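Local atomic coordinates of terminal oxygenase component of carbazole (Janthinobacterium sp., PDB entry 7BUG), a protein that catalyses, as the terminal oxygenase of carbazole 1,9a-dioxygenase, the angular dioxygenation of carbazole, using a Rieske [2Fe-2S] cluster and a mononuclear iron. Residues E6-R11 / G349-I354; G60-L65 / G131-Y136; V78-E81 / T87-C90; M158-K163 / M281-Y286; N260-W265 / L270-F275. All coordinates share one frame; numbering follows the deposited sequence. Where two conformers were deposited one is given.

Contact 1 (E6-R11 / G349-I354)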
# COMPACT_ATOMS: atom_id res chain seq x y z
N GLU A 6 -11.01 16.84 -13.01
CA GLU A 6 -11.88 17.64 -13.93
C GLU A 6 -11.57 17.28 -15.39
O GLU A 6 -12.51 17.31 -16.23
CB GLU A 6 -11.70 19.15 -13.70
CG GLU A 6 -12.44 19.69 -12.49
CD GLU A 6 -13.94 19.43 -12.39
OE1 GLU A 6 -14.63 19.42 -13.44
OE2 GLU A 6 -14.42 19.21 -11.24
N ALA A 7 -10.32 16.99 -15.71
CA ALA A 7 -9.93 16.68 -17.10
C ALA A 7 -10.61 15.40 -17.61
O ALA A 7 -10.87 15.32 -18.84
CB ALA A 7 -8.43 16.54 -17.22
N ILE A 8 -10.84 14.43 -16.73
CA ILE A 8 -11.66 13.22 -17.06
C ILE A 8 -13.14 13.58 -17.14
O ILE A 8 -13.81 13.12 -18.07
CB ILE A 8 -11.39 12.12 -16.02
CG1 ILE A 8 -9.93 11.69 -16.09
CG2 ILE A 8 -12.34 10.95 -16.20
CD1 ILE A 8 -9.51 10.79 -14.97
N LEU A 9 -13.66 14.39 -16.22
CA LEU A 9 -15.11 14.71 -16.21
C LEU A 9 -15.49 15.44 -17.51
O LEU A 9 -16.59 15.25 -17.95
CB LEU A 9 -15.49 15.50 -14.95
CG LEU A 9 -15.32 14.75 -13.62
CD1 LEU A 9 -15.72 15.62 -12.42
CD2 LEU A 9 -16.08 13.41 -13.61
N LYS A 10 -14.59 16.25 -18.09
CA LYS A 10 -14.84 17.00 -19.36
C LYS A 10 -14.95 16.04 -20.55
O LYS A 10 -15.50 16.44 -21.58
CB LYS A 10 -13.69 17.97 -19.65
CG LYS A 10 -13.75 19.27 -18.87
CD LYS A 10 -12.73 20.29 -19.33
CE LYS A 10 -12.85 21.60 -18.57
NZ LYS A 10 -12.63 21.41 -17.11
N ARG A 11 -14.48 14.81 -20.40
CA ARG A 11 -14.48 13.79 -21.46
C ARG A 11 -15.66 12.84 -21.29
O ARG A 11 -15.80 11.97 -22.13
CB ARG A 11 -13.14 13.05 -21.45
CG ARG A 11 -11.96 14.01 -21.54
CD ARG A 11 -10.82 13.47 -22.37
NE ARG A 11 -11.36 13.04 -23.66
CZ ARG A 11 -10.83 12.12 -24.44
NH1 ARG A 11 -9.72 11.50 -24.08
NH2 ARG A 11 -11.44 11.81 -25.58
N GLY A 349 -10.89 4.23 -17.33
CA GLY A 349 -11.74 3.30 -18.11
C GLY A 349 -13.04 3.97 -18.57
O GLY A 349 -13.58 3.59 -19.62
N TRP A 350 -13.49 5.04 -17.86
CA TRP A 350 -14.71 5.78 -18.24
C TRP A 350 -14.47 6.50 -19.57
O TRP A 350 -15.45 6.71 -20.31
CB TRP A 350 -15.14 6.77 -17.15
CG TRP A 350 -15.34 6.13 -15.82
CD1 TRP A 350 -14.55 6.31 -14.72
CD2 TRP A 350 -16.42 5.26 -15.41
NE1 TRP A 350 -15.02 5.56 -13.68
CE2 TRP A 350 -16.19 4.96 -14.05
CE3 TRP A 350 -17.55 4.74 -16.03
CZ2 TRP A 350 -17.03 4.11 -13.33
CZ3 TRP A 350 -18.37 3.88 -15.34
CH2 TRP A 350 -18.11 3.57 -14.00
N VAL A 351 -13.21 6.82 -19.88
CA VAL A 351 -12.89 7.49 -21.17
C VAL A 351 -12.52 6.43 -22.22
O VAL A 351 -12.92 6.58 -23.41
CB VAL A 351 -11.77 8.53 -20.98
CG1 VAL A 351 -11.39 9.16 -22.31
CG2 VAL A 351 -12.19 9.59 -19.99
N ASN A 352 -11.85 5.36 -21.79
CA ASN A 352 -11.19 4.43 -22.74
C ASN A 352 -12.04 3.20 -23.10
O ASN A 352 -11.71 2.56 -24.12
CB ASN A 352 -9.81 4.02 -22.22
CG ASN A 352 -8.84 5.19 -22.13
OD1 ASN A 352 -7.95 5.21 -21.27
ND2 ASN A 352 -9.00 6.15 -23.02
N GLU A 353 -13.14 2.90 -22.41
CA GLU A 353 -14.04 1.78 -22.77
C GLU A 353 -14.59 1.98 -24.20
O GLU A 353 -14.69 3.13 -24.70
CB GLU A 353 -15.20 1.68 -21.78
CG GLU A 353 -16.04 2.93 -21.82
CD GLU A 353 -17.17 3.03 -20.80
OE1 GLU A 353 -17.14 2.30 -19.78
OE2 GLU A 353 -18.08 3.88 -21.07
N ILE A 354 -14.81 0.88 -24.89
CA ILE A 354 -15.53 0.89 -26.20
C ILE A 354 -16.83 0.13 -26.05
O ILE A 354 -16.85 -1.09 -25.95
CB ILE A 354 -14.63 0.41 -27.34
CG1 ILE A 354 -13.37 1.27 -27.42
CG2 ILE A 354 -15.44 0.41 -28.65
CD1 ILE A 354 -12.31 0.68 -28.35
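Val351, set between Ile8 and Arg11, makes a small side-chain contact at the surface that joins the N-terminal helix 6-9 and the residues just after it to the short helix 349-352 of the catalytic part of the chain. The two methyls divide the work. CG2 of Val351 meets the branch methyl CG2 of Ile8 at 4.0 Å and lies 3.9 Å from CB of Arg11. CG1 of Val351, anti to the backbone N (chi1 177°), points to the arginine head, where it sits 3.4 Å from NH1 of Arg11 against one face of the guanidinium, displaced toward its rim. The arginine reaches this place through bends at chi2 and chi3, and its side chain crosses the valine at about a right angle. Beside this contact Trp350 packs on Val12 and Val19, extending the junction with the N-terminal segment. No hydrogen bond spans the two segments, so the junction rests on shape and dispersion, with a methyl laid against the flat of the guanidinium.

Contact 2 (G60-L65 / G131-Y136). With CO3 (carbonate ion), chain M.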
# COMPACT_ATOMS: atom_id res chain seq x y z
N GLY A 60 -36.11 -2.80 20.85
CA GLY A 60 -36.56 -3.30 19.54
C GLY A 60 -36.35 -2.28 18.42
O GLY A 60 -36.42 -2.70 17.27
N LYS A 61 -36.03 -1.02 18.74
CA LYS A 61 -35.96 0.08 17.75
C LYS A 61 -34.48 0.24 17.36
O LYS A 61 -33.60 0.27 18.26
CB LYS A 61 -36.59 1.36 18.24
CG LYS A 61 -36.50 2.54 17.28
CD LYS A 61 -37.34 3.70 17.66
CE LYS A 61 -36.99 4.97 16.88
NZ LYS A 61 -37.35 4.83 15.45
N LEU A 62 -34.25 0.48 16.07
CA LEU A 62 -32.86 0.70 15.61
C LEU A 62 -32.49 2.18 15.64
O LEU A 62 -33.30 3.10 15.39
CB LEU A 62 -32.70 0.12 14.21
CG LEU A 62 -32.85 -1.38 14.07
CD1 LEU A 62 -32.58 -1.79 12.64
CD2 LEU A 62 -31.95 -2.13 15.01
N TYR A 63 -31.21 2.42 15.99
CA TYR A 63 -30.65 3.78 16.03
C TYR A 63 -29.27 3.73 15.38
O TYR A 63 -28.61 2.66 15.46
CB TYR A 63 -30.49 4.24 17.48
CG TYR A 63 -31.78 4.36 18.24
CD1 TYR A 63 -32.32 3.27 18.89
CD2 TYR A 63 -32.45 5.55 18.25
CE1 TYR A 63 -33.50 3.38 19.59
CE2 TYR A 63 -33.63 5.69 18.99
CZ TYR A 63 -34.14 4.60 19.65
OH TYR A 63 -35.33 4.77 20.34
N CYS A 64 -28.87 4.83 14.76
CA CYS A 64 -27.58 4.90 14.03
C CYS A 64 -26.86 6.18 14.45
O CYS A 64 -27.42 7.28 14.23
CB CYS A 64 -27.84 4.84 12.54
SG CYS A 64 -26.31 4.97 11.59
N LEU A 65 -25.64 6.04 14.96
CA LEU A 65 -24.72 7.14 15.34
C LEU A 65 -23.48 7.02 14.49
O LEU A 65 -23.08 5.90 14.16
CB LEU A 65 -24.27 7.00 16.80
CG LEU A 65 -25.17 7.56 17.87
CD1 LEU A 65 -24.64 7.12 19.21
CD2 LEU A 65 -25.21 9.09 17.78
N GLY A 131 -37.34 -7.57 6.94
CA GLY A 131 -36.19 -8.17 7.62
C GLY A 131 -34.87 -7.60 7.14
O GLY A 131 -33.86 -8.20 7.45
N CYS A 132 -34.89 -6.42 6.49
CA CYS A 132 -33.65 -5.73 6.02
C CYS A 132 -33.50 -4.41 6.76
O CYS A 132 -34.51 -3.68 6.96
CB CYS A 132 -33.68 -5.47 4.53
SG CYS A 132 -33.95 -6.98 3.56
N VAL A 133 -32.26 -4.06 7.11
CA VAL A 133 -31.97 -2.81 7.83
C VAL A 133 -31.51 -1.77 6.81
O VAL A 133 -30.44 -1.99 6.21
CB VAL A 133 -30.90 -3.02 8.91
CG1 VAL A 133 -30.48 -1.73 9.59
CG2 VAL A 133 -31.35 -4.06 9.93
N PHE A 134 -32.25 -0.67 6.72
CA PHE A 134 -31.91 0.44 5.78
C PHE A 134 -31.48 1.65 6.58
O PHE A 134 -32.16 2.03 7.57
CB PHE A 134 -33.15 0.79 4.96
CG PHE A 134 -33.57 -0.22 3.94
CD1 PHE A 134 -34.40 -1.29 4.23
CD2 PHE A 134 -33.08 -0.11 2.65
CE1 PHE A 134 -34.73 -2.22 3.25
CE2 PHE A 134 -33.48 -1.00 1.67
CZ PHE A 134 -34.32 -2.04 1.97
N ILE A 135 -30.39 2.29 6.16
CA ILE A 135 -29.92 3.57 6.74
C ILE A 135 -30.10 4.65 5.68
O ILE A 135 -29.73 4.39 4.53
CB ILE A 135 -28.45 3.43 7.19
CG1 ILE A 135 -28.34 2.38 8.28
CG2 ILE A 135 -27.87 4.77 7.61
CD1 ILE A 135 -26.94 2.08 8.70
N TYR A 136 -30.65 5.78 6.08
CA TYR A 136 -30.73 6.96 5.20
C TYR A 136 -29.44 7.72 5.37
O TYR A 136 -29.27 8.38 6.39
CB TYR A 136 -31.93 7.81 5.57
CG TYR A 136 -32.05 8.99 4.63
CD1 TYR A 136 -32.44 8.80 3.32
CD2 TYR A 136 -31.73 10.27 5.06
CE1 TYR A 136 -32.56 9.88 2.47
CE2 TYR A 136 -31.89 11.35 4.21
CZ TYR A 136 -32.31 11.15 2.91
OH TYR A 136 -32.45 12.25 2.10
C CO3 M . -35.53 7.53 12.87
O1 CO3 M . -34.70 6.60 12.56
O2 CO3 M . -35.30 8.81 12.52
O3 CO3 M . -36.54 7.23 13.67
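Leu62 and Cys64 run alongside Val133 and Ile135 on two strands that are not direct neighbours, with CA atoms 8.6 Å apart for Leu62 and Val133 and 7.8 Å for Cys64 and Ile135. Strand 123-129 lies between them in the antiparallel sheet of the Rieske part, and the two flanking strands therefore run the same way. The side chains bridge the gap over one face of that middle strand. CD1 of Leu62 touches both methyls of Val133, CG1 and CG2, each at 3.7 Å, seated in the fork of the valine. Farther along, SG of Cys64 meets CD1 of Ile135 at 4.1 Å; chi2 near 175° extends the isoleucine arm to that point. Val126 of the middle strand packs against both Cys64 and Val133 from between. Lys61 takes no part: its NZ donates to O3 of a carbonate ion at 3.1 Å, probably from the crystallisation liquor and also bound by Val126 N. With no hydrogen bond between the two strands, cohesion here is hydrophobic.

Contact 3 (V78-E81 / T87-C90). With FES (Fe2/s2 (inorganic) cluster), chain D.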
# COMPACT_ATOMS: atom_id res chain seq x y z
N VAL A 78 -14.24 0.63 19.11
CA VAL A 78 -12.99 -0.02 19.58
C VAL A 78 -13.22 -0.65 20.95
O VAL A 78 -12.70 -1.75 21.22
CB VAL A 78 -11.84 0.98 19.61
CG1 VAL A 78 -10.63 0.40 20.33
CG2 VAL A 78 -11.47 1.44 18.22
N LYS A 79 -14.07 -0.05 21.74
CA LYS A 79 -14.47 -0.60 23.05
C LYS A 79 -15.82 -0.01 23.43
O LYS A 79 -15.91 1.10 23.91
CB LYS A 79 -13.44 -0.29 24.14
CG LYS A 79 -13.80 -0.90 25.50
CD LYS A 79 -12.78 -0.60 26.58
CE LYS A 79 -13.07 -1.25 27.92
NZ LYS A 79 -14.26 -0.67 28.62
N VAL A 80 -16.86 -0.75 23.11
CA VAL A 80 -18.24 -0.23 23.30
C VAL A 80 -18.55 -0.21 24.79
O VAL A 80 -18.41 -1.26 25.48
CB VAL A 80 -19.25 -1.09 22.54
CG1 VAL A 80 -20.68 -0.69 22.90
CG2 VAL A 80 -19.02 -1.02 21.04
N GLU A 81 -18.99 0.93 25.29
CA GLU A 81 -19.46 1.11 26.69
C GLU A 81 -20.86 1.66 26.64
O GLU A 81 -21.04 2.87 26.49
CB GLU A 81 -18.53 2.04 27.46
CG GLU A 81 -17.17 1.45 27.78
CD GLU A 81 -16.35 2.21 28.82
OE1 GLU A 81 -16.96 2.92 29.64
OE2 GLU A 81 -15.12 1.99 28.85
N THR A 87 -27.92 5.41 26.01
CA THR A 87 -26.67 6.14 25.71
C THR A 87 -25.52 5.22 25.30
O THR A 87 -25.55 4.00 25.53
CB THR A 87 -26.19 7.04 26.86
OG1 THR A 87 -25.87 6.22 27.98
CG2 THR A 87 -27.22 8.09 27.24
N ILE A 88 -24.48 5.82 24.76
CA ILE A 88 -23.17 5.15 24.62
C ILE A 88 -22.12 6.11 25.15
O ILE A 88 -22.25 7.34 24.90
CB ILE A 88 -22.88 4.68 23.16
CG1 ILE A 88 -21.53 3.95 23.06
CG2 ILE A 88 -23.01 5.82 22.19
CD1 ILE A 88 -21.33 3.18 21.74
N THR A 89 -21.10 5.58 25.83
CA THR A 89 -20.02 6.36 26.45
C THR A 89 -18.74 6.03 25.67
O THR A 89 -18.36 4.83 25.63
CB THR A 89 -19.90 5.99 27.94
OG1 THR A 89 -21.12 6.41 28.56
CG2 THR A 89 -18.70 6.60 28.61
N CYS A 90 -18.09 7.03 25.13
CA CYS A 90 -16.77 6.80 24.48
C CYS A 90 -15.85 6.20 25.53
O CYS A 90 -15.80 6.67 26.69
CB CYS A 90 -16.23 8.09 23.91
SG CYS A 90 -14.65 7.82 23.09
FE1 FES D . -14.06 10.04 22.87
FE2 FES D . -12.23 11.59 24.12
S1 FES D . -14.25 10.98 24.86
S2 FES D . -12.02 10.60 22.12
O HOH W 1 -18.09 3.15 23.56
O HOH W 2 -23.35 4.93 28.02
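Glu81 and Thr89 hold together two segments of the Rieske cluster-binding region, one a loop and the other an edge strand that leads into a cysteine ligand of the [2Fe-2S] cluster. The tight part is backbone. Thr89 N donates to Glu81 O over 2.8 Å, nearly straight at 167°, while Glu81 CB presses to 3.3 Å from Thr89 O. One water seals the same seam, accepting from Glu81 N and lying within hydrogen-bonding distance of the carbonyls of Lys79 and Thr89. A second water sits between OG1 of Thr87 and OG1 of Thr89, the latter also bonded to Thr96. The looser side is apolar: CG1 of the exposed Val80 barely meets CD1 of Ile88 at 4.1 Å. Beyond the seam the Glu81 carboxylate gathers charge. Lys79 NZ reaches OE2 of Glu81 at 2.8 Å from above the carboxylate plane, Lys188 of the third subunit shares that oxygen, and OE1 is taken by Lys83 and by Tyr185 of the third subunit. With an alanine in place of Glu81, three lysines would probably lose their common counter-charge, and a polar tie between subunits would go with it. On the far side of Thr89, Cys90 turns its side chain away from the loop, with SG anti to its own backbone N (chi1 -179°) and 2.3 Å from iron FE1 of the cluster.

Contact 4 (M158-K163 / M281-Y286); sequences MEILGK and MQFEWY
Ile160 and Phe283 lie on strands 158-167 and 281-288, which run in the same direction with strand 293-303 between them; their CA atoms are 9.1 Å apart, and only side chains cross the gap. CD1 of Ile160 meets the ring of Phe283 obliquely, 3.8 Å from CE1. The ring also packs edge-to-face with Phe153, which touches Ile160 as well. Next along, the methyl CE of Met158 comes 3.8 Å from SD of Met281. The Met158 chain, bent at chi2 and chi3, turns its methyl to the Met281 sulfur, whereas Met281 has CG between backbone N and carbonyl carbon (chi1 50°). The strands belong to the large antiparallel sheet of the catalytic domain, whose family is related to the Bet v 1 helix-grip fold. On the opposite face of strand 281-288 a polar chain runs lengthwise: Gln282 NE2 donates through a bent bond, 2.9 Å and 137°, to Glu284 OE1, which Tyr296 also grips, and Tyr286 OH reaches the anti lone pair of Glu284 OE2 at 2.6 Å.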
# COMPACT_ATOMS: atom_id res chain seq x y z
N MET A 158 -45.15 -9.88 0.08
CA MET A 158 -43.82 -10.26 -0.45
C MET A 158 -42.90 -10.68 0.70
O MET A 158 -42.67 -9.90 1.64
CB MET A 158 -43.22 -9.09 -1.22
CG MET A 158 -41.91 -9.46 -1.91
SD MET A 158 -42.15 -10.53 -3.33
CE MET A 158 -43.08 -9.50 -4.47
N GLU A 159 -42.48 -11.95 0.71
CA GLU A 159 -41.52 -12.49 1.70
C GLU A 159 -40.12 -12.36 1.09
O GLU A 159 -39.92 -12.79 -0.09
CB GLU A 159 -41.86 -13.92 2.12
CG GLU A 159 -43.12 -13.98 2.96
CD GLU A 159 -43.10 -13.11 4.22
OE1 GLU A 159 -42.08 -13.12 4.95
OE2 GLU A 159 -44.14 -12.45 4.48
N ILE A 160 -39.26 -11.73 1.86
CA ILE A 160 -37.88 -11.45 1.43
C ILE A 160 -36.92 -12.30 2.24
O ILE A 160 -36.99 -12.32 3.47
CB ILE A 160 -37.59 -9.95 1.58
CG1 ILE A 160 -38.42 -9.09 0.62
CG2 ILE A 160 -36.10 -9.71 1.46
CD1 ILE A 160 -38.24 -9.36 -0.86
N LEU A 161 -36.00 -12.95 1.54
CA LEU A 161 -34.93 -13.72 2.17
C LEU A 161 -33.65 -13.35 1.42
O LEU A 161 -33.72 -13.11 0.22
CB LEU A 161 -35.26 -15.21 2.06
CG LEU A 161 -36.45 -15.66 2.91
CD1 LEU A 161 -36.88 -17.07 2.48
CD2 LEU A 161 -36.07 -15.62 4.36
N GLY A 162 -32.51 -13.40 2.09
CA GLY A 162 -31.32 -12.94 1.36
C GLY A 162 -30.00 -13.38 1.90
O GLY A 162 -29.89 -14.20 2.85
N LYS A 163 -28.98 -12.76 1.33
CA LYS A 163 -27.58 -12.96 1.69
C LYS A 163 -26.83 -11.64 1.45
O LYS A 163 -27.19 -10.93 0.50
CB LYS A 163 -27.02 -14.04 0.78
CG LYS A 163 -25.61 -14.43 1.11
CD LYS A 163 -25.05 -15.39 0.14
CE LYS A 163 -23.57 -15.52 0.41
NZ LYS A 163 -22.95 -16.25 -0.70
N MET A 281 -38.90 -13.39 -7.43
CA MET A 281 -38.13 -12.32 -8.08
C MET A 281 -36.87 -12.01 -7.28
O MET A 281 -36.77 -12.40 -6.14
CB MET A 281 -38.96 -11.06 -8.30
CG MET A 281 -39.69 -10.57 -7.13
SD MET A 281 -40.97 -9.33 -7.65
CE MET A 281 -42.32 -10.38 -8.17
N GLN A 282 -35.89 -11.43 -7.97
CA GLN A 282 -34.62 -11.12 -7.30
C GLN A 282 -34.47 -9.60 -7.19
O GLN A 282 -34.64 -8.91 -8.18
CB GLN A 282 -33.48 -11.81 -8.04
CG GLN A 282 -32.12 -11.57 -7.41
CD GLN A 282 -31.07 -12.62 -7.72
OE1 GLN A 282 -31.41 -13.74 -8.12
NE2 GLN A 282 -29.80 -12.28 -7.54
N PHE A 283 -34.13 -9.13 -6.00
CA PHE A 283 -33.79 -7.70 -5.81
C PHE A 283 -32.39 -7.67 -5.20
O PHE A 283 -32.16 -8.29 -4.15
CB PHE A 283 -34.78 -7.00 -4.88
CG PHE A 283 -36.26 -7.23 -5.09
CD1 PHE A 283 -36.92 -8.28 -4.44
CD2 PHE A 283 -37.02 -6.37 -5.88
CE1 PHE A 283 -38.30 -8.44 -4.58
CE2 PHE A 283 -38.40 -6.53 -5.99
CZ PHE A 283 -39.03 -7.54 -5.31
N GLU A 284 -31.45 -6.97 -5.83
CA GLU A 284 -30.10 -6.96 -5.28
C GLU A 284 -29.55 -5.53 -5.33
O GLU A 284 -29.64 -4.82 -6.35
CB GLU A 284 -29.20 -8.00 -5.96
CG GLU A 284 -29.03 -7.80 -7.42
CD GLU A 284 -28.05 -8.83 -8.03
OE1 GLU A 284 -28.08 -9.99 -7.53
OE2 GLU A 284 -27.25 -8.46 -8.87
N TRP A 285 -28.94 -5.15 -4.22
CA TRP A 285 -28.30 -3.83 -4.06
C TRP A 285 -26.79 -4.00 -4.18
O TRP A 285 -26.24 -5.04 -3.72
CB TRP A 285 -28.62 -3.23 -2.71
CG TRP A 285 -29.99 -2.63 -2.54
CD1 TRP A 285 -30.21 -1.29 -2.47
CD2 TRP A 285 -31.27 -3.26 -2.33
NE1 TRP A 285 -31.53 -1.03 -2.21
CE2 TRP A 285 -32.21 -2.22 -2.13
CE3 TRP A 285 -31.72 -4.59 -2.27
CZ2 TRP A 285 -33.56 -2.47 -1.90
CZ3 TRP A 285 -33.06 -4.82 -2.01
CH2 TRP A 285 -33.95 -3.76 -1.85
N TYR A 286 -26.15 -2.93 -4.60
CA TYR A 286 -24.70 -2.75 -4.65
C TYR A 286 -24.38 -1.50 -3.85
O TYR A 286 -24.40 -0.37 -4.38
CB TYR A 286 -24.25 -2.68 -6.09
CG TYR A 286 -25.00 -3.60 -7.02
CD1 TYR A 286 -24.68 -4.96 -7.12
CD2 TYR A 286 -26.08 -3.13 -7.74
CE1 TYR A 286 -25.39 -5.78 -7.99
CE2 TYR A 286 -26.80 -3.95 -8.59
CZ TYR A 286 -26.46 -5.28 -8.72
OH TYR A 286 -27.25 -5.99 -9.62

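Contact 5 (N260-W265 / L270-F275); sequences NDISIW and LKVNPF
Ile262 and Leu270 lie side by side on one face of a beta hairpin, where strands 261-265 and 270-273 run antiparallel, their axes 4.7 Å apart. CD1 of Leu270 fits against CG2 of Ile262 at 4.0 Å. Ile264, chi2 near 72°, folds its end methyl CD1 inward over the backbone of Leu270, 3.6 Å from N; Val272 fills the flank of Ile262. Beneath these bumps, Ser263 and Lys271 exchange two backbone hydrogen bonds, as do Asp261 and Asn273. At the open end Asn260 and Asp261 both face Asn273, a classic beta bulge, and OD1 of Asn260 rests 3.3 Å from CD of Pro274, which follows a cis peptide bond. The other face is more polar. OG of Ser263 nestles 3.6 Å from CB of Lys271, receives NE1 of Trp265 at 2.8 Å and binds a water that donates to Lys271 O. With an alanine in place of Ser263, Trp265 NE1 and this water would probably lose their shared partner, and the indole would be held less firmly. Lys271 stretches away to give its NZ to Pro151 O. The hairpin belongs to the catalytic sheet, and the side chain of Leu270 lies about 7 Å from the iron(II). The aliphatic face is covered by helix 171-179, whose Phe179 touches Ile262, Ile264 and Leu270, while strands 226-229 and 281-288 continue the sheet on either side of the hairpin.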
# COMPACT_ATOMS: atom_id res chain seq x y z
N ASN A 260 -38.06 -11.78 -17.61
CA ASN A 260 -38.86 -10.99 -18.58
C ASN A 260 -38.75 -9.50 -18.26
O ASN A 260 -38.75 -8.72 -19.19
CB ASN A 260 -40.34 -11.34 -18.52
CG ASN A 260 -40.55 -12.82 -18.76
OD1 ASN A 260 -40.19 -13.63 -17.92
ND2 ASN A 260 -41.06 -13.17 -19.93
N ASP A 261 -38.74 -9.12 -16.98
CA ASP A 261 -38.67 -7.70 -16.54
C ASP A 261 -37.37 -7.50 -15.75
O ASP A 261 -37.20 -8.19 -14.73
CB ASP A 261 -39.86 -7.26 -15.69
CG ASP A 261 -41.20 -7.44 -16.36
OD1 ASP A 261 -41.31 -7.07 -17.55
OD2 ASP A 261 -42.14 -7.92 -15.69
N ILE A 262 -36.50 -6.64 -16.26
CA ILE A 262 -35.19 -6.35 -15.62
C ILE A 262 -35.14 -4.84 -15.47
O ILE A 262 -35.25 -4.14 -16.48
CB ILE A 262 -34.00 -6.82 -16.46
CG1 ILE A 262 -34.03 -8.34 -16.63
CG2 ILE A 262 -32.70 -6.34 -15.80
CD1 ILE A 262 -32.91 -8.89 -17.47
N SER A 263 -34.91 -4.35 -14.26
CA SER A 263 -34.86 -2.89 -14.07
C SER A 263 -33.82 -2.55 -13.01
O SER A 263 -33.56 -3.39 -12.12
CB SER A 263 -36.24 -2.34 -13.69
OG SER A 263 -36.78 -3.06 -12.59
N ILE A 264 -33.21 -1.39 -13.19
CA ILE A 264 -32.26 -0.85 -12.21
C ILE A 264 -32.85 0.45 -11.66
O ILE A 264 -33.43 1.25 -12.42
CB ILE A 264 -30.87 -0.66 -12.84
CG1 ILE A 264 -29.83 -0.32 -11.77
CG2 ILE A 264 -30.92 0.41 -13.95
CD1 ILE A 264 -29.44 -1.48 -10.85
N TRP A 265 -32.68 0.67 -10.37
CA TRP A 265 -33.29 1.82 -9.65
C TRP A 265 -32.22 2.54 -8.86
O TRP A 265 -31.39 1.86 -8.23
CB TRP A 265 -34.39 1.29 -8.72
CG TRP A 265 -35.42 0.51 -9.47
CD1 TRP A 265 -35.38 -0.80 -9.81
CD2 TRP A 265 -36.60 1.05 -10.11
NE1 TRP A 265 -36.47 -1.15 -10.57
CE2 TRP A 265 -37.23 -0.03 -10.78
CE3 TRP A 265 -37.18 2.33 -10.17
CZ2 TRP A 265 -38.42 0.13 -11.50
CZ3 TRP A 265 -38.33 2.49 -10.91
CH2 TRP A 265 -38.94 1.40 -11.55
N LEU A 270 -31.11 -3.59 -8.40
CA LEU A 270 -31.61 -4.33 -9.58
C LEU A 270 -32.82 -5.17 -9.15
O LEU A 270 -32.82 -5.83 -8.09
CB LEU A 270 -30.49 -5.24 -10.09
CG LEU A 270 -30.76 -6.00 -11.39
CD1 LEU A 270 -30.60 -5.07 -12.59
CD2 LEU A 270 -29.83 -7.19 -11.53
N LYS A 271 -33.82 -5.21 -10.03
CA LYS A 271 -34.98 -6.11 -9.92
C LYS A 271 -35.04 -6.99 -11.16
O LYS A 271 -35.03 -6.46 -12.28
CB LYS A 271 -36.26 -5.30 -9.77
CG LYS A 271 -37.51 -6.17 -9.72
CD LYS A 271 -38.78 -5.37 -9.59
CE LYS A 271 -40.00 -6.22 -9.78
NZ LYS A 271 -41.25 -5.44 -9.62
N VAL A 272 -35.09 -8.29 -10.93
CA VAL A 272 -35.22 -9.27 -12.04
C VAL A 272 -36.43 -10.15 -11.75
O VAL A 272 -36.48 -10.79 -10.69
CB VAL A 272 -33.96 -10.14 -12.20
CG1 VAL A 272 -34.10 -11.08 -13.41
CG2 VAL A 272 -32.69 -9.32 -12.27
N ASN A 273 -37.38 -10.10 -12.66
CA ASN A 273 -38.70 -10.72 -12.46
C ASN A 273 -39.11 -11.50 -13.69
O ASN A 273 -39.19 -10.91 -14.77
CB ASN A 273 -39.78 -9.66 -12.25
CG ASN A 273 -41.10 -10.29 -11.90
OD1 ASN A 273 -41.16 -11.37 -11.32
ND2 ASN A 273 -42.17 -9.60 -12.23
N PRO A 274 -39.39 -12.81 -13.58
CA PRO A 274 -39.13 -13.60 -12.39
C PRO A 274 -37.69 -14.14 -12.40
O PRO A 274 -37.07 -14.21 -13.43
CB PRO A 274 -40.19 -14.73 -12.52
CG PRO A 274 -40.33 -14.96 -13.98
CD PRO A 274 -40.03 -13.62 -14.63
N PHE A 275 -37.18 -14.51 -11.24
CA PHE A 275 -35.83 -15.10 -11.09
C PHE A 275 -35.63 -15.51 -9.65
O PHE A 275 -36.13 -14.80 -8.79
CB PHE A 275 -34.74 -14.09 -11.44
CG PHE A 275 -33.46 -14.77 -11.85
CD1 PHE A 275 -33.32 -15.24 -13.14
CD2 PHE A 275 -32.44 -14.95 -10.93
CE1 PHE A 275 -32.16 -15.91 -13.49
CE2 PHE A 275 -31.28 -15.63 -11.29
CZ PHE A 275 -31.17 -16.12 -12.57
O HOH W 3 -37.85 -5.44 -13.05

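Overall arrangement
Burial alone does not set the chemistry of these contacts. Contact 1, its centre about 24 Å from that of the chain, is a thin surface touch between helices, whereas contact 2 is wholly buried and apolar. Contacts 2 and 4 share a pattern, side chains reaching over an intervening strand, and they touch where Phe134 packs on Trp285, joining the Rieske and catalytic sheets. Contact 5 instead pairs adjacent strands through backbone bonds; it shares its sheet with contact 4, both being partly buried, and Leu270 N probably bonds to Glu284 O. Contact 3, packed on contact 2 through Ile88 and Leu65, is buried but polar, its charges shared with another subunit beside the cluster.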